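Local coordinates for regulatory protein MarR (Planctomyces limnophilus, PDB 3U2R) that probably binds DNA as a transcription factor of the MarR family, through a winged helix-turn-helix domain, at residues L52-T65 / V103-K117. Sequence-based numbering, arbitrary orientation.
Sequences LRLLRSVHPEGMAT and VVEVALTDAGLKLLK
Leu116 and Leu108 press into helix 52-58 from helix 110-117 and strand 103-108; the strand runs almost perpendicular (86°) to helix 52-58. Leu116 sends CD2 to Leu52 CB (3.8 Å), while its CB lies 3.5 Å from Arg56 NH2, over one face of the guanidinium. Arg56, its chi1 of -179° turning CG away from the backbone N, comes at Leu116 from the opposite direction, passes Leu113 at a slant and bends at chi3; a weak, long ion pair joins it to Glu120. Cut back to an alanine, this position would probably leave Leu116 CB and CD1 without their cover and Glu120 without this distant charge. Leu108 sets CD1 against Arg56 CB and pushes CD2 tightly, at 3.4 Å, onto Leu52 CD2. Its carbonyl O meets the edge of the His59 ring at CD2, and Leu113 CD1 makes a CH-pi contact over one ring face, 3.8 Å from the centroid. A water links Leu108 N to Leu55 O and Glu61 O. Beyond, Met63 and Val106 form an antiparallel hydrogen-bonded pair, and Val104 O accepts from Thr65 N (3.0 Å) and Thr65 OG1 (2.8 Å). Strand 63-64 thus edges the three-stranded sheet, next to strand 103-108 of the wing hairpin, as in the winged helix-turn-helix fold of MarR proteins.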
loop_
_atom_site.group_PDB
_atom_site.type_symbol
_atom_site.label_atom_id
_atom_site.label_comp_id
_atom_site.label_asym_id
_atom_site.label_seq_id
_atom_site.Cartn_x
_atom_site.Cartn_y
_atom_site.Cartn_z
ATOM N N LEU A 52 -21.082 9.425 22.822
ATOM C CA LEU A 52 -21.734 8.192 23.197
ATOM C C LEU A 52 -20.723 7.144 23.663
ATOM O O LEU A 52 -20.983 6.505 24.656
ATOM C CB LEU A 52 -22.572 7.645 22.033
ATOM C CG LEU A 52 -23.789 8.505 21.574
ATOM C CD1 LEU A 52 -24.395 7.980 20.263
ATOM C CD2 LEU A 52 -24.932 8.509 22.622
ATOM N N ARG A 53 -19.568 6.990 22.994
ATOM C CA ARG A 53 -18.532 6.010 23.392
ATOM C C ARG A 53 -17.961 6.324 24.761
ATOM O O ARG A 53 -17.637 5.425 25.528
ATOM C CB ARG A 53 -17.375 5.997 22.380
ATOM C CG ARG A 53 -17.615 5.201 21.106
ATOM C CD ARG A 53 -17.134 3.778 21.248
ATOM N NE ARG A 53 -15.725 3.658 21.656
ATOM C CZ ARG A 53 -14.660 3.764 20.858
ATOM N NH1 ARG A 53 -14.809 4.008 19.564
ATOM N NH2 ARG A 53 -13.437 3.629 21.353
ATOM N N LEU A 54 -17.751 7.605 25.016
ATOM C CA LEU A 54 -17.242 8.077 26.312
ATOM C C LEU A 54 -18.291 7.750 27.398
ATOM O O LEU A 54 -17.934 7.246 28.463
ATOM C CB LEU A 54 -16.982 9.594 26.214
ATOM C CG LEU A 54 -16.488 10.350 27.426
ATOM C CD1 LEU A 54 -15.097 9.856 27.868
ATOM C CD2 LEU A 54 -16.367 11.816 27.105
ATOM N N LEU A 55 -19.591 7.939 27.099
ATOM C CA LEU A 55 -20.585 7.628 28.115
ATOM C C LEU A 55 -20.728 6.123 28.341
ATOM O O LEU A 55 -21.095 5.720 29.445
ATOM C CB LEU A 55 -21.950 8.292 27.831
ATOM C CG LEU A 55 -21.900 9.814 27.811
ATOM C CD1 LEU A 55 -23.252 10.394 27.498
ATOM C CD2 LEU A 55 -21.372 10.364 29.097
ATOM N N ARG A 56 -20.435 5.306 27.349
ATOM C CA ARG A 56 -20.448 3.842 27.508
ATOM C C ARG A 56 -19.379 3.388 28.488
ATOM O O ARG A 56 -19.645 2.480 29.264
ATOM C CB ARG A 56 -20.259 3.104 26.159
ATOM C CG ARG A 56 -20.297 1.546 26.327
ATOM C CD ARG A 56 -20.584 0.742 25.063
ATOM N NE ARG A 56 -19.697 1.027 23.921
ATOM C CZ ARG A 56 -19.826 0.475 22.699
ATOM N NH1 ARG A 56 -19.003 0.820 21.713
ATOM N NH2 ARG A 56 -20.793 -0.412 22.453
ATOM N N SER A 57 -18.193 4.052 28.498
ATOM C CA SER A 57 -17.081 3.670 29.380
ATOM C C SER A 57 -17.391 3.845 30.857
ATOM O O SER A 57 -16.698 3.247 31.669
ATOM C CB SER A 57 -15.808 4.446 29.036
ATOM O OG SER A 57 -15.896 5.826 29.368
ATOM N N VAL A 58 -18.396 4.655 31.216
ATOM C CA VAL A 58 -18.809 4.860 32.613
ATOM C C VAL A 58 -20.249 4.312 32.869
ATOM O O VAL A 58 -20.644 4.235 34.027
ATOM C CB VAL A 58 -18.669 6.356 33.018
ATOM C CG1 VAL A 58 -17.215 6.813 32.858
ATOM C CG2 VAL A 58 -19.595 7.269 32.199
ATOM N N HIS A 59 -21.038 3.956 31.814
ATOM C CA HIS A 59 -22.411 3.409 31.955
ATOM C C HIS A 59 -22.411 2.329 33.039
ATOM O O HIS A 59 -21.459 1.541 33.098
ATOM C CB HIS A 59 -22.908 2.795 30.622
ATOM C CG HIS A 59 -24.321 2.341 30.699
ATOM N ND1 HIS A 59 -24.634 1.028 30.986
ATOM C CD2 HIS A 59 -25.475 3.067 30.622
ATOM C CE1 HIS A 59 -25.959 0.996 31.125
ATOM N NE2 HIS A 59 -26.507 2.193 30.893
ATOM N N PRO A 60 -23.379 2.280 33.947
ATOM C CA PRO A 60 -24.614 3.078 34.046
ATOM C C PRO A 60 -24.445 4.460 34.685
ATOM O O PRO A 60 -25.442 5.190 34.802
ATOM C CB PRO A 60 -25.501 2.180 34.907
ATOM C CG PRO A 60 -24.501 1.580 35.875
ATOM C CD PRO A 60 -23.325 1.249 35.002
ATOM N N GLU A 61 -23.207 4.848 35.082
ATOM C CA GLU A 61 -23.036 6.170 35.664
ATOM C C GLU A 61 -23.017 7.224 34.577
ATOM O O GLU A 61 -22.706 6.923 33.433
ATOM C CB GLU A 61 -21.754 6.257 36.464
ATOM C CG GLU A 61 -21.741 5.393 37.708
ATOM C CD GLU A 61 -20.330 5.199 38.235
ATOM O OE1 GLU A 61 -20.128 5.446 39.443
ATOM O OE2 GLU A 61 -19.423 4.853 37.437
ATOM N N GLY A 62 -23.358 8.440 34.949
ATOM C CA GLY A 62 -23.342 9.590 34.060
ATOM C C GLY A 62 -22.039 10.335 34.216
ATOM O O GLY A 62 -21.225 10.002 35.075
HETATM N N MSE A 63 -21.831 11.332 33.373
HETATM C CA MSE A 63 -20.671 12.208 33.408
HETATM C C MSE A 63 -21.162 13.656 33.283
HETATM O O MSE A 63 -22.066 13.944 32.480
HETATM C CB MSE A 63 -19.726 11.830 32.265
HETATM C CG MSE A 63 -18.435 12.577 32.306
HETATM SE SE MSE A 63 -17.138 11.959 30.954
HETATM C CE MSE A 63 -16.694 10.058 31.614
ATOM N N ALA A 64 -20.555 14.564 34.070
ATOM C CA ALA A 64 -20.826 16.002 34.025
ATOM C C ALA A 64 -20.525 16.526 32.673
ATOM O O ALA A 64 -19.488 16.153 32.100
ATOM C CB ALA A 64 -19.969 16.747 35.040
ATOM N N THR A 65 -21.397 17.412 32.165
ATOM C CA THR A 65 -21.241 18.037 30.841
ATOM C C THR A 65 -19.819 18.660 30.686
ATOM O O THR A 65 -19.183 18.471 29.656
ATOM C CB THR A 65 -22.368 19.081 30.659
ATOM O OG1 THR A 65 -23.631 18.410 30.777
ATOM C CG2 THR A 65 -22.289 19.828 29.328
ATOM N N VAL A 103 -24.966 22.008 37.213
ATOM C CA VAL A 103 -24.319 20.810 36.710
ATOM C C VAL A 103 -25.379 19.796 36.192
ATOM O O VAL A 103 -26.304 19.410 36.902
ATOM C CB VAL A 103 -23.413 20.204 37.825
ATOM C CG1 VAL A 103 -22.762 18.902 37.374
ATOM C CG2 VAL A 103 -22.347 21.211 38.250
ATOM N N VAL A 104 -25.186 19.363 34.957
ATOM C CA VAL A 104 -26.027 18.400 34.282
ATOM C C VAL A 104 -25.163 17.164 33.991
ATOM O O VAL A 104 -24.184 17.271 33.262
ATOM C CB VAL A 104 -26.678 19.000 33.002
ATOM C CG1 VAL A 104 -27.484 17.922 32.237
ATOM C CG2 VAL A 104 -27.555 20.188 33.358
ATOM N N GLU A 105 -25.475 16.034 34.632
ATOM C CA GLU A 105 -24.808 14.764 34.381
ATOM C C GLU A 105 -25.574 14.075 33.269
ATOM O O GLU A 105 -26.795 14.181 33.213
ATOM C CB GLU A 105 -24.744 13.878 35.632
ATOM C CG GLU A 105 -23.817 14.453 36.683
ATOM C CD GLU A 105 -23.480 13.461 37.776
ATOM O OE1 GLU A 105 -24.428 12.945 38.408
ATOM O OE2 GLU A 105 -22.274 13.175 37.977
ATOM N N VAL A 106 -24.858 13.455 32.346
ATOM C CA VAL A 106 -25.442 12.784 31.184
ATOM C C VAL A 106 -24.973 11.343 31.217
ATOM O O VAL A 106 -23.772 11.136 31.330
ATOM C CB VAL A 106 -24.939 13.505 29.891
ATOM C CG1 VAL A 106 -25.640 12.966 28.642
ATOM C CG2 VAL A 106 -25.125 15.014 30.007
ATOM N N ALA A 107 -25.891 10.377 31.051
ATOM C CA ALA A 107 -25.585 8.962 30.979
ATOM C C ALA A 107 -26.196 8.375 29.691
ATOM O O ALA A 107 -27.210 8.867 29.145
ATOM C CB ALA A 107 -26.162 8.259 32.225
ATOM N N LEU A 108 -25.633 7.274 29.248
ATOM C CA LEU A 108 -26.218 6.554 28.113
ATOM C C LEU A 108 -27.505 5.877 28.551
ATOM O O LEU A 108 -27.628 5.555 29.720
ATOM C CB LEU A 108 -25.293 5.426 27.615
ATOM C CG LEU A 108 -24.351 5.587 26.490
ATOM C CD1 LEU A 108 -23.926 4.221 26.014
ATOM C CD2 LEU A 108 -24.916 6.399 25.339
ATOM N N THR A 109 -28.445 5.683 27.631
ATOM C CA THR A 109 -29.703 4.907 27.824
ATOM C C THR A 109 -29.530 3.570 27.161
ATOM O O THR A 109 -28.545 3.368 26.443
ATOM C CB THR A 109 -30.871 5.621 27.178
ATOM O OG1 THR A 109 -30.576 5.754 25.790
ATOM C CG2 THR A 109 -31.123 6.965 27.784
ATOM N N ASP A 110 -30.519 2.693 27.272
ATOM C CA ASP A 110 -30.462 1.419 26.545
ATOM C C ASP A 110 -30.409 1.631 25.043
ATOM O O ASP A 110 -29.736 0.878 24.342
ATOM C CB ASP A 110 -31.668 0.545 26.854
ATOM C CG ASP A 110 -31.650 -0.083 28.246
ATOM O OD1 ASP A 110 -30.671 0.137 28.990
ATOM O OD2 ASP A 110 -32.549 -0.874 28.541
ATOM N N ALA A 111 -31.135 2.638 24.544
ATOM C CA ALA A 111 -31.155 2.888 23.112
ATOM C C ALA A 111 -29.863 3.493 22.621
ATOM O O ALA A 111 -29.510 3.223 21.482
ATOM C CB ALA A 111 -32.324 3.783 22.752
ATOM N N GLY A 112 -29.103 4.199 23.470
ATOM C CA GLY A 112 -27.766 4.667 23.086
ATOM C C GLY A 112 -26.775 3.518 23.051
ATOM O O GLY A 112 -25.862 3.498 22.215
ATOM N N LEU A 113 -26.935 2.536 23.977
ATOM C CA LEU A 113 -26.101 1.331 23.967
ATOM C C LEU A 113 -26.396 0.528 22.675
ATOM O O LEU A 113 -25.474 0.070 21.984
ATOM C CB LEU A 113 -26.347 0.435 25.198
ATOM C CG LEU A 113 -25.784 0.966 26.518
ATOM C CD1 LEU A 113 -26.338 0.182 27.686
ATOM C CD2 LEU A 113 -24.237 0.840 26.550
ATOM N N LYS A 114 -27.673 0.358 22.368
ATOM C CA LYS A 114 -28.060 -0.367 21.163
ATOM C C LYS A 114 -27.483 0.327 19.940
ATOM O O LYS A 114 -26.991 -0.349 19.031
ATOM C CB LYS A 114 -29.582 -0.458 21.057
ATOM C CG LYS A 114 -30.154 -1.005 19.730
ATOM C CD LYS A 114 -30.491 -2.458 19.797
ATOM C CE LYS A 114 -31.065 -2.945 18.484
ATOM N NZ LYS A 114 -30.018 -3.581 17.649
ATOM N N LEU A 115 -27.557 1.649 19.890
ATOM C CA LEU A 115 -27.046 2.343 18.716
ATOM C C LEU A 115 -25.555 2.093 18.551
ATOM O O LEU A 115 -25.088 1.813 17.448
ATOM C CB LEU A 115 -27.351 3.852 18.762
ATOM C CG LEU A 115 -26.781 4.665 17.630
ATOM C CD1 LEU A 115 -27.347 4.187 16.223
ATOM C CD2 LEU A 115 -27.073 6.093 17.864
ATOM N N LEU A 116 -24.812 2.143 19.635
ATOM C CA LEU A 116 -23.369 1.851 19.580
ATOM C C LEU A 116 -23.121 0.377 19.159
ATOM O O LEU A 116 -22.249 0.159 18.366
ATOM C CB LEU A 116 -22.705 2.137 20.933
ATOM C CG LEU A 116 -22.556 3.566 21.337
ATOM C CD1 LEU A 116 -21.899 3.649 22.682
ATOM C CD2 LEU A 116 -21.737 4.322 20.371
ATOM N N LYS A 117 -23.940 -0.599 19.575
ATOM C CA LYS A 117 -23.755 -1.997 19.121
ATOM C C LYS A 117 -24.036 -2.103 17.612
ATOM O O LYS A 117 -23.294 -2.797 16.904
ATOM C CB LYS A 117 -24.628 -2.998 19.905
ATOM C CG LYS A 117 -24.156 -3.213 21.337
ATOM C CD LYS A 117 -24.838 -4.385 22.051
ATOM C CE LYS A 117 -24.809 -4.255 23.580
ATOM N NZ LYS A 117 -25.332 -5.470 24.281
HETATM O O HOH W 1 -23.418 6.437 30.790
#